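Local coordinates for carboxypeptidase 1 (Deinococcus radiodurans str. R1, PDB 5GIV), which is a zinc metallopeptidase of the M32 family that probably removes amino acids one after another from the C-terminus of peptides, with broad specificity, at residues T198-R203 and E334-A339; L211-R216 and G318-T323; N341-S346 and G495-L500. All blocks are in the same frame, centred on the assembly; numbering follows the deposited sequence.

Contact 1 of 3, residues T198-R203 and E334-A339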
loop_
_atom_site.group_PDB
_atom_site.type_symbol
_atom_site.label_atom_id
_atom_site.label_comp_id
_atom_site.label_asym_id
_atom_site.label_seq_id
_atom_site.Cartn_x
_atom_site.Cartn_y
_atom_site.Cartn_z
ATOM N N THR A 198 25.619 -29.739 4.890
ATOM C CA THR A 198 24.671 -28.631 4.952
ATOM C C THR A 198 24.684 -27.871 6.273
ATOM O O THR A 198 24.052 -26.810 6.349
ATOM C CB THR A 198 23.228 -29.118 4.693
ATOM O OG1 THR A 198 22.873 -30.097 5.674
ATOM C CG2 THR A 198 23.068 -29.720 3.296
ATOM N N ASP A 199 25.392 -28.351 7.298
ATOM C CA ASP A 199 25.249 -27.777 8.636
ATOM C C ASP A 199 25.628 -26.301 8.690
ATOM O O ASP A 199 25.120 -25.569 9.543
ATOM C CB ASP A 199 26.106 -28.555 9.635
ATOM C CG ASP A 199 27.598 -28.442 9.328
ATOM O OD1 ASP A 199 28.203 -27.410 9.682
ATOM O OD2 ASP A 199 28.159 -29.383 8.725
ATOM N N PHE A 200 26.517 -25.837 7.807
ATOM C CA PHE A 200 26.914 -24.434 7.865
ATOM C C PHE A 200 25.755 -23.504 7.543
ATOM O O PHE A 200 25.813 -22.318 7.885
ATOM C CB PHE A 200 28.094 -24.154 6.924
ATOM C CG PHE A 200 27.850 -24.577 5.514
ATOM C CD1 PHE A 200 27.236 -23.720 4.618
ATOM C CD2 PHE A 200 28.235 -25.830 5.084
ATOM C CE1 PHE A 200 26.995 -24.111 3.328
ATOM C CE2 PHE A 200 28.008 -26.227 3.800
ATOM C CZ PHE A 200 27.386 -25.370 2.913
ATOM N N LEU A 201 24.710 -24.009 6.880
ATOM C CA LEU A 201 23.517 -23.205 6.633
ATOM C C LEU A 201 22.726 -22.919 7.903
ATOM O O LEU A 201 21.857 -22.042 7.885
ATOM C CB LEU A 201 22.619 -23.901 5.609
ATOM C CG LEU A 201 23.271 -24.099 4.231
ATOM C CD1 LEU A 201 22.388 -24.951 3.314
ATOM C CD2 LEU A 201 23.611 -22.761 3.593
ATOM N N GLY A 202 23.009 -23.612 9.000
ATOM C CA GLY A 202 22.303 -23.400 10.246
ATOM C C GLY A 202 23.028 -22.535 11.255
ATOM O O GLY A 202 22.611 -22.485 12.420
ATOM N N ARG A 203 24.082 -21.832 10.847
ATOM C CA ARG A 203 24.922 -21.101 11.787
ATOM C C ARG A 203 24.363 -19.732 12.151
ATOM O O ARG A 203 24.947 -19.057 13.009
ATOM C CB ARG A 203 26.339 -20.954 11.218
ATOM C CG ARG A 203 27.093 -22.257 11.129
ATOM C CD ARG A 203 28.435 -22.146 10.408
ATOM N NE ARG A 203 29.278 -23.292 10.742
ATOM C CZ ARG A 203 30.490 -23.523 10.236
ATOM N NH1 ARG A 203 31.018 -22.694 9.347
ATOM N NH2 ARG A 203 31.182 -24.592 10.626
ATOM N N GLU A 334 32.360 -24.732 -3.787
ATOM C CA GLU A 334 31.718 -25.947 -4.283
ATOM C C GLU A 334 30.740 -26.522 -3.262
ATOM O O GLU A 334 29.728 -27.124 -3.638
ATOM C CB GLU A 334 32.784 -26.980 -4.676
ATOM C CG GLU A 334 32.267 -28.364 -5.102
ATOM C CD GLU A 334 31.510 -28.374 -6.442
ATOM O OE1 GLU A 334 30.941 -29.437 -6.798
ATOM O OE2 GLU A 334 31.485 -27.334 -7.150
ATOM N N GLU A 335 31.033 -26.375 -1.969
ATOM C CA GLU A 335 30.131 -26.920 -0.966
ATOM C C GLU A 335 28.827 -26.129 -0.902
ATOM O O GLU A 335 27.750 -26.708 -0.733
ATOM C CB GLU A 335 30.826 -26.961 0.391
ATOM C CG GLU A 335 31.868 -28.058 0.468
ATOM C CD GLU A 335 32.618 -28.072 1.774
ATOM O OE1 GLU A 335 33.107 -27.007 2.196
ATOM O OE2 GLU A 335 32.743 -29.162 2.358
ATOM N N MET A 336 28.898 -24.811 -1.072
ATOM C CA MET A 336 27.683 -24.015 -1.104
ATOM C C MET A 336 26.830 -24.374 -2.314
ATOM O O MET A 336 25.598 -24.433 -2.214
ATOM C CB MET A 336 28.027 -22.528 -1.096
ATOM C CG MET A 336 26.813 -21.621 -1.153
ATOM S SD MET A 336 25.762 -21.808 0.299
ATOM C CE MET A 336 26.892 -21.331 1.578
ATOM N N TYR A 337 27.467 -24.639 -3.464
ATOM C CA TYR A 337 26.710 -25.079 -4.632
ATOM C C TYR A 337 26.024 -26.417 -4.383
ATOM O O TYR A 337 24.875 -26.618 -4.796
ATOM C CB TYR A 337 27.615 -25.168 -5.861
ATOM C CG TYR A 337 27.048 -26.052 -6.952
ATOM C CD1 TYR A 337 25.997 -25.628 -7.745
ATOM C CD2 TYR A 337 27.566 -27.323 -7.176
ATOM C CE1 TYR A 337 25.473 -26.443 -8.734
ATOM C CE2 TYR A 337 27.056 -28.144 -8.164
ATOM C CZ TYR A 337 26.014 -27.703 -8.940
ATOM O OH TYR A 337 25.510 -28.526 -9.920
ATOM N N ARG A 338 26.706 -27.352 -3.728
ATOM C CA ARG A 338 26.068 -28.640 -3.490
ATOM C C ARG A 338 24.961 -28.528 -2.450
ATOM O O ARG A 338 23.952 -29.234 -2.544
ATOM C CB ARG A 338 27.099 -29.678 -3.058
ATOM C CG ARG A 338 28.235 -29.853 -4.042
ATOM C CD ARG A 338 29.340 -30.718 -3.447
ATOM N NE ARG A 338 29.266 -32.090 -3.929
ATOM C CZ ARG A 338 29.925 -32.528 -4.996
ATOM N NH1 ARG A 338 30.713 -31.695 -5.673
ATOM N NH2 ARG A 338 29.806 -33.794 -5.384
ATOM N N ALA A 339 25.121 -27.639 -1.469
ATOM C CA ALA A 339 24.166 -27.565 -0.375
ATOM C C ALA A 339 22.810 -27.030 -0.814
ATOM O O ALA A 339 21.801 -27.332 -0.166
ATOM C CB ALA A 339 24.729 -26.697 0.744
#

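Contact 2 of 3, residues L211-R216 and G318-T323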
loop_
_atom_site.group_PDB
_atom_site.type_symbol
_atom_site.label_atom_id
_atom_site.label_comp_id
_atom_site.label_asym_id
_atom_site.label_seq_id
_atom_site.Cartn_x
_atom_site.Cartn_y
_atom_site.Cartn_z
ATOM N N LEU A 211 18.244 -10.153 2.956
ATOM C CA LEU A 211 17.481 -9.344 2.016
ATOM C C LEU A 211 18.412 -8.526 1.128
ATOM O O LEU A 211 18.203 -8.437 -0.087
ATOM C CB LEU A 211 16.513 -8.429 2.766
ATOM C CG LEU A 211 15.379 -9.162 3.468
ATOM C CD1 LEU A 211 14.589 -8.232 4.396
ATOM C CD2 LEU A 211 14.488 -9.787 2.412
ATOM N N ALA A 212 19.458 -7.940 1.711
ATOM C CA ALA A 212 20.375 -7.124 0.922
ATOM C C ALA A 212 21.043 -7.959 -0.157
ATOM O O ALA A 212 21.126 -7.547 -1.318
ATOM C CB ALA A 212 21.426 -6.470 1.824
ATOM N N PHE A 213 21.511 -9.149 0.204
ATOM C CA PHE A 213 22.127 -10.015 -0.788
ATOM C C PHE A 213 21.131 -10.395 -1.881
ATOM O O PHE A 213 21.451 -10.344 -3.076
ATOM C CB PHE A 213 22.705 -11.257 -0.111
ATOM C CG PHE A 213 23.230 -12.271 -1.083
ATOM C CD1 PHE A 213 24.531 -12.185 -1.553
ATOM C CD2 PHE A 213 22.429 -13.306 -1.528
ATOM C CE1 PHE A 213 25.020 -13.113 -2.454
ATOM C CE2 PHE A 213 22.918 -14.238 -2.420
ATOM C CZ PHE A 213 24.219 -14.141 -2.883
ATOM N N GLY A 214 19.915 -10.775 -1.491
ATOM C CA GLY A 214 18.927 -11.184 -2.480
ATOM C C GLY A 214 18.590 -10.084 -3.471
ATOM O O GLY A 214 18.358 -10.350 -4.654
ATOM N N GLU A 215 18.541 -8.835 -3.001
ATOM C CA GLU A 215 18.213 -7.732 -3.897
ATOM C C GLU A 215 19.364 -7.397 -4.839
ATOM O O GLU A 215 19.132 -6.901 -5.947
ATOM C CB GLU A 215 17.804 -6.506 -3.089
ATOM C CG GLU A 215 16.452 -6.658 -2.441
ATOM C CD GLU A 215 15.934 -5.361 -1.898
ATOM O OE1 GLU A 215 14.726 -5.302 -1.580
ATOM O OE2 GLU A 215 16.722 -4.389 -1.836
ATOM N N ARG A 216 20.602 -7.656 -4.428
ATOM C CA ARG A 216 21.714 -7.476 -5.351
ATOM C C ARG A 216 21.670 -8.510 -6.474
ATOM O O ARG A 216 21.961 -8.190 -7.631
ATOM C CB ARG A 216 23.038 -7.549 -4.595
ATOM C CG ARG A 216 23.232 -6.423 -3.578
ATOM C CD ARG A 216 24.680 -6.332 -3.121
ATOM N NE ARG A 216 25.119 -7.507 -2.372
ATOM C CZ ARG A 216 25.051 -7.611 -1.047
ATOM N NH1 ARG A 216 24.548 -6.618 -0.326
ATOM N NH2 ARG A 216 25.479 -8.707 -0.439
ATOM N N GLY A 318 31.647 -15.071 -3.430
ATOM C CA GLY A 318 32.451 -14.017 -2.838
ATOM C C GLY A 318 31.615 -13.026 -2.051
ATOM O O GLY A 318 31.890 -12.760 -0.878
ATOM N N ASP A 319 30.584 -12.463 -2.687
ATOM C CA ASP A 319 29.677 -11.574 -1.964
ATOM C C ASP A 319 29.009 -12.310 -0.809
ATOM O O ASP A 319 28.884 -11.776 0.300
ATOM C CB ASP A 319 28.632 -10.995 -2.926
ATOM C CG ASP A 319 27.589 -10.138 -2.221
ATOM O OD1 ASP A 319 27.746 -9.861 -1.024
ATOM O OD2 ASP A 319 26.618 -9.698 -2.864
ATOM N N TRP A 320 28.615 -13.557 -1.048
ATOM C CA TRP A 320 28.003 -14.380 -0.012
ATOM C C TRP A 320 28.946 -14.563 1.173
ATOM O O TRP A 320 28.571 -14.308 2.325
ATOM C CB TRP A 320 27.621 -15.724 -0.629
ATOM C CG TRP A 320 26.842 -16.670 0.227
ATOM C CD1 TRP A 320 27.292 -17.833 0.779
ATOM C CD2 TRP A 320 25.462 -16.561 0.587
ATOM N NE1 TRP A 320 26.283 -18.449 1.466
ATOM C CE2 TRP A 320 25.145 -17.691 1.364
ATOM C CE3 TRP A 320 24.463 -15.616 0.332
ATOM C CZ2 TRP A 320 23.874 -17.899 1.892
ATOM C CZ3 TRP A 320 23.203 -15.826 0.850
ATOM C CH2 TRP A 320 22.919 -16.957 1.620
ATOM N N ARG A 321 30.181 -15.002 0.900
ATOM C CA ARG A 321 31.156 -15.237 1.961
ATOM C C ARG A 321 31.479 -13.951 2.709
ATOM O O ARG A 321 31.573 -13.947 3.941
ATOM C CB ARG A 321 32.431 -15.837 1.371
ATOM C CG ARG A 321 33.303 -16.558 2.376
ATOM C CD ARG A 321 34.790 -16.383 2.085
ATOM N NE ARG A 321 35.157 -16.743 0.713
ATOM C CZ ARG A 321 35.427 -15.859 -0.248
ATOM N NH1 ARG A 321 35.756 -16.277 -1.470
ATOM N NH2 ARG A 321 35.371 -14.551 0.012
ATOM N N ASP A 322 31.668 -12.852 1.975
ATOM C CA ASP A 322 31.977 -11.574 2.609
ATOM C C ASP A 322 30.834 -11.114 3.500
ATOM O O ASP A 322 31.060 -10.495 4.546
ATOM C CB ASP A 322 32.277 -10.516 1.540
ATOM C CG ASP A 322 33.574 -10.788 0.790
ATOM O OD1 ASP A 322 34.417 -11.563 1.284
ATOM O OD2 ASP A 322 33.742 -10.240 -0.315
ATOM N N THR A 323 29.591 -11.377 3.081
ATOM C CA THR A 323 28.439 -10.959 3.864
ATOM C C THR A 323 28.273 -11.825 5.107
ATOM O O THR A 323 27.817 -11.337 6.153
ATOM C CB THR A 323 27.185 -11.004 2.988
ATOM O OG1 THR A 323 27.437 -10.311 1.752
ATOM C CG2 THR A 323 25.996 -10.337 3.693
#

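Contact 3 of 3, residues N341-S346 and G495-L500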
loop_
_atom_site.group_PDB
_atom_site.type_symbol
_atom_site.label_atom_id
_atom_site.label_comp_id
_atom_site.label_asym_id
_atom_site.label_seq_id
_atom_site.Cartn_x
_atom_site.Cartn_y
_atom_site.Cartn_z
ATOM N N ASN A 341 21.345 -27.920 -3.492
ATOM C CA ASN A 341 20.803 -28.937 -4.382
ATOM C C ASN A 341 20.635 -30.271 -3.670
ATOM O O ASN A 341 20.857 -31.335 -4.254
ATOM C CB ASN A 341 21.678 -29.116 -5.622
ATOM C CG ASN A 341 21.651 -27.911 -6.538
ATOM O OD1 ASN A 341 20.617 -27.592 -7.126
ATOM N ND2 ASN A 341 22.799 -27.253 -6.693
ATOM N N THR A 342 20.251 -30.250 -2.398
ATOM C CA THR A 342 19.927 -31.497 -1.726
ATOM C C THR A 342 18.550 -31.996 -2.148
ATOM O O THR A 342 17.712 -31.242 -2.642
ATOM C CB THR A 342 19.970 -31.331 -0.210
ATOM O OG1 THR A 342 18.789 -30.644 0.224
ATOM C CG2 THR A 342 21.241 -30.620 0.256
ATOM N N VAL A 343 18.313 -33.287 -1.917
ATOM C CA VAL A 343 17.072 -33.950 -2.306
ATOM C C VAL A 343 16.609 -34.824 -1.150
ATOM O O VAL A 343 17.432 -35.404 -0.439
ATOM C CB VAL A 343 17.258 -34.815 -3.575
ATOM C CG1 VAL A 343 15.996 -35.633 -3.851
ATOM C CG2 VAL A 343 17.632 -33.964 -4.775
ATOM N N SER A 344 15.295 -34.909 -0.950
ATOM C CA SER A 344 14.743 -35.857 0.015
ATOM C C SER A 344 13.229 -35.887 -0.124
ATOM O O SER A 344 12.611 -34.894 -0.514
ATOM C CB SER A 344 15.126 -35.498 1.454
ATOM O OG SER A 344 14.469 -34.316 1.858
ATOM N N ARG A 345 12.643 -37.027 0.227
ATOM C CA ARG A 345 11.193 -37.129 0.304
ATOM C C ARG A 345 10.716 -36.319 1.496
ATOM O O ARG A 345 11.109 -36.594 2.633
ATOM C CB ARG A 345 10.766 -38.582 0.457
ATOM C CG ARG A 345 11.453 -39.507 -0.502
ATOM C CD ARG A 345 11.186 -40.955 -0.147
ATOM N NE ARG A 345 12.026 -41.814 -0.972
ATOM C CZ ARG A 345 13.036 -42.542 -0.509
ATOM N NH1 ARG A 345 13.321 -42.554 0.791
ATOM N NH2 ARG A 345 13.753 -43.273 -1.354
ATOM N N SER A 346 9.884 -35.319 1.244
ATOM C CA SER A 346 9.441 -34.403 2.285
ATOM C C SER A 346 7.935 -34.217 2.154
ATOM O O SER A 346 7.297 -34.766 1.250
ATOM C CB SER A 346 10.187 -33.063 2.209
ATOM O OG SER A 346 10.068 -32.466 0.922
ATOM N N GLY A 495 21.431 -34.847 -15.999
ATOM C CA GLY A 495 22.803 -34.374 -16.083
ATOM C C GLY A 495 23.268 -33.707 -14.802
ATOM O O GLY A 495 24.376 -33.959 -14.319
ATOM N N LYS A 496 22.432 -32.830 -14.241
ATOM C CA LYS A 496 22.847 -32.083 -13.059
ATOM C C LYS A 496 23.024 -33.000 -11.852
ATOM O O LYS A 496 24.061 -32.962 -11.177
ATOM C CB LYS A 496 21.825 -30.988 -12.755
ATOM C CG LYS A 496 22.099 -30.230 -11.464
ATOM C CD LYS A 496 20.998 -29.207 -11.197
ATOM C CE LYS A 496 21.279 -28.449 -9.918
ATOM N NZ LYS A 496 20.255 -27.422 -9.652
ATOM N N TYR A 497 22.023 -33.836 -11.571
ATOM C CA TYR A 497 22.066 -34.672 -10.381
ATOM C C TYR A 497 22.877 -35.935 -10.601
ATOM O O TYR A 497 23.486 -36.444 -9.654
ATOM C CB TYR A 497 20.638 -34.990 -9.934
ATOM C CG TYR A 497 20.017 -33.761 -9.319
ATOM C CD1 TYR A 497 19.326 -32.839 -10.098
ATOM C CD2 TYR A 497 20.192 -33.481 -7.965
ATOM C CE1 TYR A 497 18.797 -31.697 -9.535
ATOM C CE2 TYR A 497 19.675 -32.340 -7.398
ATOM C CZ TYR A 497 18.976 -31.456 -8.178
ATOM O OH TYR A 497 18.470 -30.321 -7.597
ATOM N N GLY A 498 22.940 -36.428 -11.837
ATOM C CA GLY A 498 23.887 -37.487 -12.134
ATOM C C GLY A 498 25.306 -37.097 -11.776
ATOM O O GLY A 498 26.052 -37.895 -11.208
ATOM N N GLU A 499 25.683 -35.848 -12.058
ATOM C CA GLU A 499 27.042 -35.398 -11.780
ATOM C C GLU A 499 27.237 -34.996 -10.321
ATOM O O GLU A 499 28.344 -35.146 -9.789
ATOM C CB GLU A 499 27.405 -34.234 -12.703
ATOM C CG GLU A 499 28.899 -33.950 -12.784
ATOM C CD GLU A 499 29.370 -32.948 -11.740
ATOM O OE1 GLU A 499 28.677 -31.920 -11.554
ATOM O OE2 GLU A 499 30.425 -33.183 -11.103
ATOM N N LEU A 500 26.188 -34.488 -9.661
ATOM C CA LEU A 500 26.308 -34.097 -8.259
ATOM C C LEU A 500 26.484 -35.309 -7.358
ATOM O O LEU A 500 27.313 -35.289 -6.441
ATOM C CB LEU A 500 25.082 -33.295 -7.816
ATOM C CG LEU A 500 25.155 -31.771 -7.921
ATOM C CD1 LEU A 500 23.779 -31.150 -7.785
ATOM C CD2 LEU A 500 26.094 -31.212 -6.866
HETATM O O HOH W 1 17.344 -29.872 -5.165
#

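Contact 1 of 3, residues T198-R203 and E334-A339
T198 and A339 mark the closest backbone approach, with their CA atoms 5.5 Å apart, where the 3-10 turn 199-201 meets the last turn of helix 333-339. The turn is closed by a bond from L201 N to T198 O, and the helix by one from A339 N to E335 O. F200 CG sits between its backbone N and carbonyl carbon (chi1 54°), and this places the far end of the ring against the helix. There F200 CZ rests on A339 CB at 3.7 Å, while the closest approach is that of F200 CE1 to M336 CE, 3.3 Å. M336 leaves the helix with CG opposite the backbone N and then bends at chi2 and chi3. Its sulfur therefore reaches the edge of the F200 ring, 5.4 Å from the centroid and 84° off the normal, a Met-aromatic contact. L201 divides its branches between the same two partners: CD2 meets M336 SD at 4.0 Å and CD1 meets A339 CB at 3.9 Å. Cutting F200 back to an alanine is likely to leave a gap facing A339 CB and take from M336 its ring-edge partner. M336 also packs on W313, F317 and W320 of helix 310-323. With neither hydrogen bond nor salt bridge between the segments, apolar fit and the sulfur-ring approach seat the loop between helices 169-193 and 207-221 against helix 333-339.

Contact 2 of 3, residues L211-R216 and G318-T323
F213 and W320 meet as a T-shaped pair: the benzo edge of the indole points at the phenyl face, with the six-membered ring centroids 4.7 Å apart and the planes at 65°. W320 CE3 stands over the centre of the F213 ring, and its nearest ring atom is F213 CE2 at 3.4 Å. Both residues hold CG opposite the backbone N (chi1 174° in F213), but F213 points at the other helix, whereas W320 leaves to one side and brings its benzo edge round to the phenyl face. R216 takes another course, with CG beside its backbone N and a bend at chi3 that turns the guanidinium toward D319. The salt bridge is two-pronged but uneven: R216 NE reaches D319 OD2 at 2.7 Å on the syn side, close to the guanidinium plane, whereas the 2.6 Å bond from R216 NH2 to D319 OD1 is poorly aligned and weak. One turn on, T323 OG1 donates to D319 O, from the face opposite to that used by T323 N. W320 also forms edge-to-face pairs with W313 and F324, and F213 packs on L261 of the zinc-binding helix 257-275. Segments 211-216 and 318-323 thus form an antiparallel helix pair (166°, axes 11.0 Å apart), its wide spacing bridged by two aromatic rings and a salt bridge.

Contact 3 of 3, residues N341-S346 and G495-L500
K496 and N341 supply the direct polar link. K496 has CG anti to the backbone N (chi1 175°) and a straight chain beyond it, which carries NZ to N341 OD1, a hydrogen bond of 2.6 Å; the two side chains cross at about a right angle. The donor stands 43° out of the carbonyl plane, above the amide and not on a lone pair. The amine also forms a salt bridge with E354 and a hydrogen bond with Y492, while N341 ND2 donates to the backbone oxygens of Y337 and R308; with both ends of the amide engaged, its rotation is fixed. A second polar link runs through water, which donates to T342 O at 2.9 Å and to Y497 OH at 2.7 Å. Y497 OH is hydrogen-bonded to E354 as well, so this glutamate joins the lysine to the tyrosine. At the edge of the tyrosine ring lies N341 O, 3.5 Å from Y497 CE2 and itself hydrogen-bonded to Y501 OH.

The apolar contacts are two. V343 uses its CG2 branch against Y497 CE2 at 3.7 Å, approaching the ring obliquely. N341 CB touches L500 CD1 at 3.6 Å.

The irregular segment 341-346 follows helix 333-339 and runs past helix 487-501. V190 of helix 169-193 packs on both V343 and Y497, and Y337 of helix 333-339 touches K496 and L500.

From the N terminus, the chain passes 198-203 and then 211-216, and returns to them in reverse order at 318-323 and 334-339. Contact 2 therefore closes a loop of 101 residues lying within the 130-residue loop of contact 1, and the two contacts touch where M336 packs on W320. Both loops include the three-stranded sheet and the zinc ligands H266, H270 and E296. Contact 3 opens just afterwards and closes 148 residues later, in series with the others, tying the C-terminal helix 487-501 to the loop after helix 333-339. Contacts 1 and 3 adjoin: T198 CG2 lies 3.7 Å from T342 CG2. Contacts 2 and 3 do not touch, their nearest atoms being about 12 Å apart.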